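Local coordinates for protein-glutamine gamma-glutamyltransferase (Pseudomonas aeruginosa PAO1, PDB 6G49) that shows transglutaminase activity in vitro, cross-linking glutamine and lysine side chains, and is critical for viability, perhaps through a function linked to the cell wall, at residues P105-V111 and F153-W159; R68-Y72 and I313-L317. One frame throughout, in Å; residues are numbered along the deposited sequence. Where two conformers were deposited one is given.

Contact 1: residues P105-V111 and F153-W159; sequences PELRYDV and FYRVSSW
Tyr-109 and Val-156 face each other across antiparallel strands of a six-stranded sheet in the periplasmic domain, where each valine fills the face of the tyrosine ring opposite. CB of Val-156 sits over one face of the Tyr-109 ring, 3.9 Å from its centroid. Two pairs further along, on the same face, the roles are exchanged: CB of Val-111 lies over the Tyr-154 ring, 3.8 Å from the centroid. Both tyrosines have CG between backbone N and carbonyl carbon (chi1 52° and 58°), folding each ring over its valine. Between these units CG2 of Val-111 meets CG2 of Val-156 at 4.1 Å. Leu-107 with Ser-158, Tyr-109 with Val-156 and Val-111 with Tyr-154 exchange six backbone hydrogen bonds, as from Leu-107 N to Ser-158 O at 2.8 Å. Strand 120-124 packs on this buried side, and Phe-122 O receives the Tyr-154 hydroxyl. Tyr-109 OH donates to Ser-158 OG at 2.7 Å; Leu-124 meets both hydroxyls, its N at the tyrosine and its O at the serine.

The other face is mostly polar. OD1 of Asp-110 lies over the centre of the Arg-155 guanidinium, and OD2 makes a salt bridge to NH1 at 3.2 Å, out of plane, with no N-H pointing at it. Glu-106 lies alongside Trp-159, its CG over the six-membered ring, and Ser-157 OG donates to the anti lone pair of Glu-106 OE2 at 2.7 Å.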
# COMPACT_ATOMS: atom_id res chain seq x y z
N PRO A 105 9.29 18.59 2.52
CA PRO A 105 10.69 18.30 2.19
C PRO A 105 10.80 17.38 0.97
O PRO A 105 9.91 16.56 0.75
CB PRO A 105 11.22 17.66 3.47
CG PRO A 105 10.02 17.10 4.18
CD PRO A 105 8.83 17.94 3.75
N GLU A 106 11.86 17.56 0.17
CA GLU A 106 12.23 16.70 -0.94
C GLU A 106 13.27 15.71 -0.41
O GLU A 106 14.28 16.13 0.15
CB GLU A 106 12.79 17.50 -2.10
CG GLU A 106 13.22 16.70 -3.32
CD GLU A 106 13.94 17.52 -4.38
OE1 GLU A 106 13.97 18.73 -4.22
OE2 GLU A 106 14.44 16.96 -5.37
N LEU A 107 13.04 14.40 -0.58
CA LEU A 107 14.00 13.36 -0.18
C LEU A 107 14.63 12.84 -1.47
O LEU A 107 13.96 12.51 -2.42
CB LEU A 107 13.33 12.19 0.55
CG LEU A 107 12.58 12.50 1.84
CD1 LEU A 107 11.98 11.23 2.44
CD2 LEU A 107 13.49 13.17 2.84
N ARG A 108 15.96 12.80 -1.50
CA ARG A 108 16.72 12.42 -2.67
C ARG A 108 17.54 11.16 -2.36
O ARG A 108 18.18 11.02 -1.30
CB ARG A 108 17.68 13.54 -3.11
CG ARG A 108 16.96 14.79 -3.60
CD ARG A 108 17.97 15.77 -4.22
NE ARG A 108 17.33 16.87 -4.95
CZ ARG A 108 17.38 18.15 -4.58
NH1 ARG A 108 18.11 18.52 -3.54
NH2 ARG A 108 16.69 19.05 -5.26
N TYR A 109 17.44 10.18 -3.26
CA TYR A 109 18.07 8.93 -3.03
C TYR A 109 18.28 8.19 -4.34
O TYR A 109 17.60 8.45 -5.31
CB TYR A 109 17.30 8.07 -1.99
CG TYR A 109 15.82 7.90 -2.29
CD1 TYR A 109 14.91 8.87 -1.94
CD2 TYR A 109 15.33 6.77 -2.98
CE1 TYR A 109 13.55 8.75 -2.24
CE2 TYR A 109 13.96 6.62 -3.23
CZ TYR A 109 13.08 7.62 -2.88
OH TYR A 109 11.73 7.48 -3.13
N ASP A 110 19.20 7.23 -4.33
CA ASP A 110 19.43 6.39 -5.45
C ASP A 110 19.01 4.95 -5.11
O ASP A 110 19.13 4.51 -3.97
CB ASP A 110 20.90 6.38 -5.80
CG ASP A 110 21.41 7.75 -6.22
OD1 ASP A 110 20.57 8.57 -6.71
OD2 ASP A 110 22.64 7.91 -6.11
N VAL A 111 18.53 4.23 -6.13
CA VAL A 111 18.05 2.86 -5.98
C VAL A 111 18.78 1.97 -6.98
O VAL A 111 18.98 2.39 -8.10
CB VAL A 111 16.55 2.74 -6.23
CG1 VAL A 111 16.07 1.30 -6.03
CG2 VAL A 111 15.82 3.73 -5.32
N PHE A 153 19.79 0.81 -12.04
CA PHE A 153 20.08 1.95 -11.15
C PHE A 153 19.20 3.13 -11.57
O PHE A 153 19.04 3.45 -12.76
CB PHE A 153 21.56 2.32 -11.30
CG PHE A 153 21.99 3.47 -10.45
CD1 PHE A 153 21.78 4.76 -10.89
CD2 PHE A 153 22.67 3.25 -9.29
CE1 PHE A 153 22.18 5.82 -10.12
CE2 PHE A 153 23.13 4.33 -8.54
CZ PHE A 153 22.80 5.59 -8.94
N TYR A 154 18.63 3.83 -10.59
CA TYR A 154 17.87 5.02 -10.89
C TYR A 154 17.91 5.97 -9.72
O TYR A 154 18.17 5.58 -8.58
CB TYR A 154 16.43 4.72 -11.31
CG TYR A 154 15.57 3.96 -10.33
CD1 TYR A 154 15.56 2.59 -10.34
CD2 TYR A 154 14.66 4.62 -9.50
CE1 TYR A 154 14.77 1.88 -9.43
CE2 TYR A 154 13.84 3.92 -8.62
CZ TYR A 154 13.86 2.54 -8.62
OH TYR A 154 13.09 1.78 -7.76
N ARG A 155 17.72 7.24 -10.04
CA ARG A 155 17.76 8.34 -9.09
C ARG A 155 16.36 8.85 -8.86
O ARG A 155 15.59 8.95 -9.79
CB ARG A 155 18.69 9.44 -9.61
CG ARG A 155 20.03 8.91 -10.08
CD ARG A 155 21.00 10.03 -10.38
NE ARG A 155 20.98 11.01 -9.32
CZ ARG A 155 21.89 11.09 -8.35
NH1 ARG A 155 22.93 10.26 -8.33
NH2 ARG A 155 21.77 12.02 -7.42
N VAL A 156 16.05 9.16 -7.62
CA VAL A 156 14.69 9.54 -7.21
C VAL A 156 14.72 10.82 -6.37
O VAL A 156 15.59 10.96 -5.51
CB VAL A 156 14.02 8.42 -6.39
CG1 VAL A 156 12.56 8.74 -6.08
CG2 VAL A 156 14.17 7.05 -7.09
N SER A 157 13.65 11.62 -6.52
CA SER A 157 13.22 12.63 -5.60
C SER A 157 11.77 12.33 -5.20
O SER A 157 10.95 12.14 -6.08
CB SER A 157 13.28 14.01 -6.23
OG SER A 157 14.63 14.43 -6.41
N SER A 158 11.51 12.34 -3.90
CA SER A 158 10.14 12.12 -3.38
C SER A 158 9.72 13.29 -2.49
O SER A 158 10.50 13.78 -1.68
CB SER A 158 10.11 10.83 -2.61
OG SER A 158 10.28 9.70 -3.45
N TRP A 159 8.41 13.57 -2.51
CA TRP A 159 7.76 14.55 -1.65
C TRP A 159 6.67 13.85 -0.85
O TRP A 159 5.53 13.74 -1.32
CB TRP A 159 7.12 15.62 -2.54
CG TRP A 159 8.12 16.58 -3.10
CD1 TRP A 159 8.45 17.81 -2.59
CD2 TRP A 159 8.93 16.40 -4.28
NE1 TRP A 159 9.44 18.38 -3.34
CE2 TRP A 159 9.72 17.57 -4.41
CE3 TRP A 159 9.03 15.42 -5.27
CZ2 TRP A 159 10.62 17.73 -5.46
CZ3 TRP A 159 9.93 15.57 -6.30
CH2 TRP A 159 10.74 16.71 -6.38

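Contact 2: residues R68-Y72 and I313-L317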
# COMPACT_ATOMS: atom_id res chain seq x y z
N ARG A 68 12.20 4.67 10.22
CA ARG A 68 11.68 3.48 9.58
C ARG A 68 10.20 3.62 9.25
O ARG A 68 9.73 3.08 8.25
CB ARG A 68 11.68 2.28 10.52
CG ARG A 68 13.04 1.64 10.64
CD ARG A 68 12.83 0.38 11.44
NE ARG A 68 13.99 -0.45 11.24
CZ ARG A 68 14.22 -1.14 10.13
NH1 ARG A 68 13.27 -1.27 9.22
NH2 ARG A 68 15.42 -1.67 9.95
N GLU A 69 9.50 4.39 10.09
CA GLU A 69 8.05 4.54 10.01
C GLU A 69 7.67 5.24 8.72
O GLU A 69 6.54 5.19 8.35
CB GLU A 69 7.52 5.38 11.18
CG GLU A 69 8.10 4.94 12.50
CD GLU A 69 9.42 5.60 12.87
OE1 GLU A 69 10.45 4.90 12.81
OE2 GLU A 69 9.42 6.82 13.19
N GLN A 70 8.62 5.94 8.09
CA GLN A 70 8.36 6.65 6.89
C GLN A 70 8.73 5.83 5.63
O GLN A 70 8.53 6.35 4.55
CB GLN A 70 9.20 7.93 6.87
CG GLN A 70 8.68 8.93 7.90
CD GLN A 70 9.51 10.19 8.06
OE1 GLN A 70 10.24 10.61 7.16
NE2 GLN A 70 9.38 10.79 9.23
N LEU A 71 9.36 4.65 5.79
CA LEU A 71 9.92 3.93 4.67
C LEU A 71 8.85 3.03 4.04
O LEU A 71 8.90 1.79 4.08
CB LEU A 71 11.12 3.13 5.13
CG LEU A 71 12.27 3.99 5.67
CD1 LEU A 71 13.40 3.09 6.04
CD2 LEU A 71 12.71 5.02 4.64
N TYR A 72 7.85 3.68 3.48
CA TYR A 72 6.81 3.03 2.67
C TYR A 72 7.16 3.18 1.20
O TYR A 72 6.94 4.22 0.58
CB TYR A 72 5.42 3.63 2.97
CG TYR A 72 4.86 3.13 4.28
CD1 TYR A 72 5.25 3.68 5.48
CD2 TYR A 72 3.89 2.15 4.31
CE1 TYR A 72 4.74 3.21 6.66
CE2 TYR A 72 3.34 1.68 5.50
CZ TYR A 72 3.77 2.24 6.69
OH TYR A 72 3.22 1.79 7.85
N ILE A 313 6.45 -2.24 11.99
CA ILE A 313 6.74 -1.00 11.34
C ILE A 313 7.97 -0.33 11.95
O ILE A 313 8.82 0.22 11.22
CB ILE A 313 5.47 -0.10 11.32
CG1 ILE A 313 4.31 -0.75 10.54
CG2 ILE A 313 5.78 1.28 10.78
CD1 ILE A 313 4.63 -0.96 9.06
N GLU A 314 8.08 -0.38 13.28
CA GLU A 314 9.10 0.39 13.95
C GLU A 314 10.44 -0.36 13.91
O GLU A 314 11.44 0.30 13.93
CB GLU A 314 8.69 0.63 15.40
CG GLU A 314 7.50 1.58 15.54
CD GLU A 314 7.62 2.96 14.90
OE1 GLU A 314 8.76 3.43 14.62
OE2 GLU A 314 6.55 3.57 14.64
N GLN A 315 10.40 -1.70 13.80
CA GLN A 315 11.62 -2.60 13.94
C GLN A 315 11.96 -3.31 12.62
O GLN A 315 13.08 -3.75 12.44
CB GLN A 315 11.39 -3.74 14.93
CG GLN A 315 11.06 -3.29 16.36
CD GLN A 315 10.85 -4.44 17.32
OE1 GLN A 315 10.74 -5.63 16.96
NE2 GLN A 315 10.82 -4.08 18.59
N GLY A 316 10.94 -3.58 11.77
CA GLY A 316 11.08 -4.45 10.55
C GLY A 316 10.57 -5.85 10.77
O GLY A 316 10.57 -6.34 11.93
N LEU A 317 10.14 -6.58 9.71
CA LEU A 317 9.44 -7.89 9.96
C LEU A 317 10.44 -8.89 10.61
O LEU A 317 9.94 -9.68 11.45
CB LEU A 317 8.78 -8.56 8.70
CG LEU A 317 8.04 -9.90 8.92
CD1 LEU A 317 6.73 -9.78 9.69
CD2 LEU A 317 7.75 -10.67 7.63
O HOH W 1 10.21 -0.97 9.24
O HOH W 2 11.75 3.05 14.45
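Ile-313 O, near the C-terminal end of helix 310-315, receives a proton from a water molecule at 2.7 Å, and the same water accepts from Arg-68 NH1 at 3.1 Å. A second water lies 2.8 Å from both Glu-314 O and Glu-69 OE1, placed to donate to each, though other acceptors compete for its protons. Carbonyls in the last turn of a helix commonly lack amide partners further along the chain, and here water links two of them to the short 3-10 segment 68-70.

Arg-68 runs extended from CG to NE across this helix end, so that one face of its guanidinium rests on the backbone: Gln-315 O lies 3.6 Å above the plane, over its centre. NH2 donates a hydrogen bond to Gly-270 O, which helps fix the rotation of the group. Beside it Gly-316, with a positive phi of 100°, turns the chain out of the helix. The carboxylates of Glu-69 and Glu-314 are also modelled close together, but Glu-314 has two conformers and this proximity is doubtful.

On the inner side CD1 of Ile-313 touches Tyr-72 OH at 3.3 Å. That hydroxyl is hydrogen-bonded to Asp-303, and the side chains of Tyr-72 and Ile-313 also touch His-287. The contact therefore borders the probable Cys-His-Asp catalytic triad, completed by Cys-243, of the transglutaminase-like fold.

The two contacts illustrate how chemistry follows place in a fold. Both are partly buried, contact 2 lying nearer the chain's centre (about 13 Å, against about 19 Å for contact 1, centre to centre). Contact 1 joins adjacent strands of one sheet, away from the annotated sites, and direct backbone bonds set its register; one side is buried and largely apolar, its hydroxyls satisfied by hydrogen bonds, the other charged and more exposed. Contact 2 joins a loop to a helix end distant in sequence, buries less than half as much surface and relies on bridging waters. Strand 55-61 neighbours strand 107-113 of contact 1 and leads into the loop of contact 2.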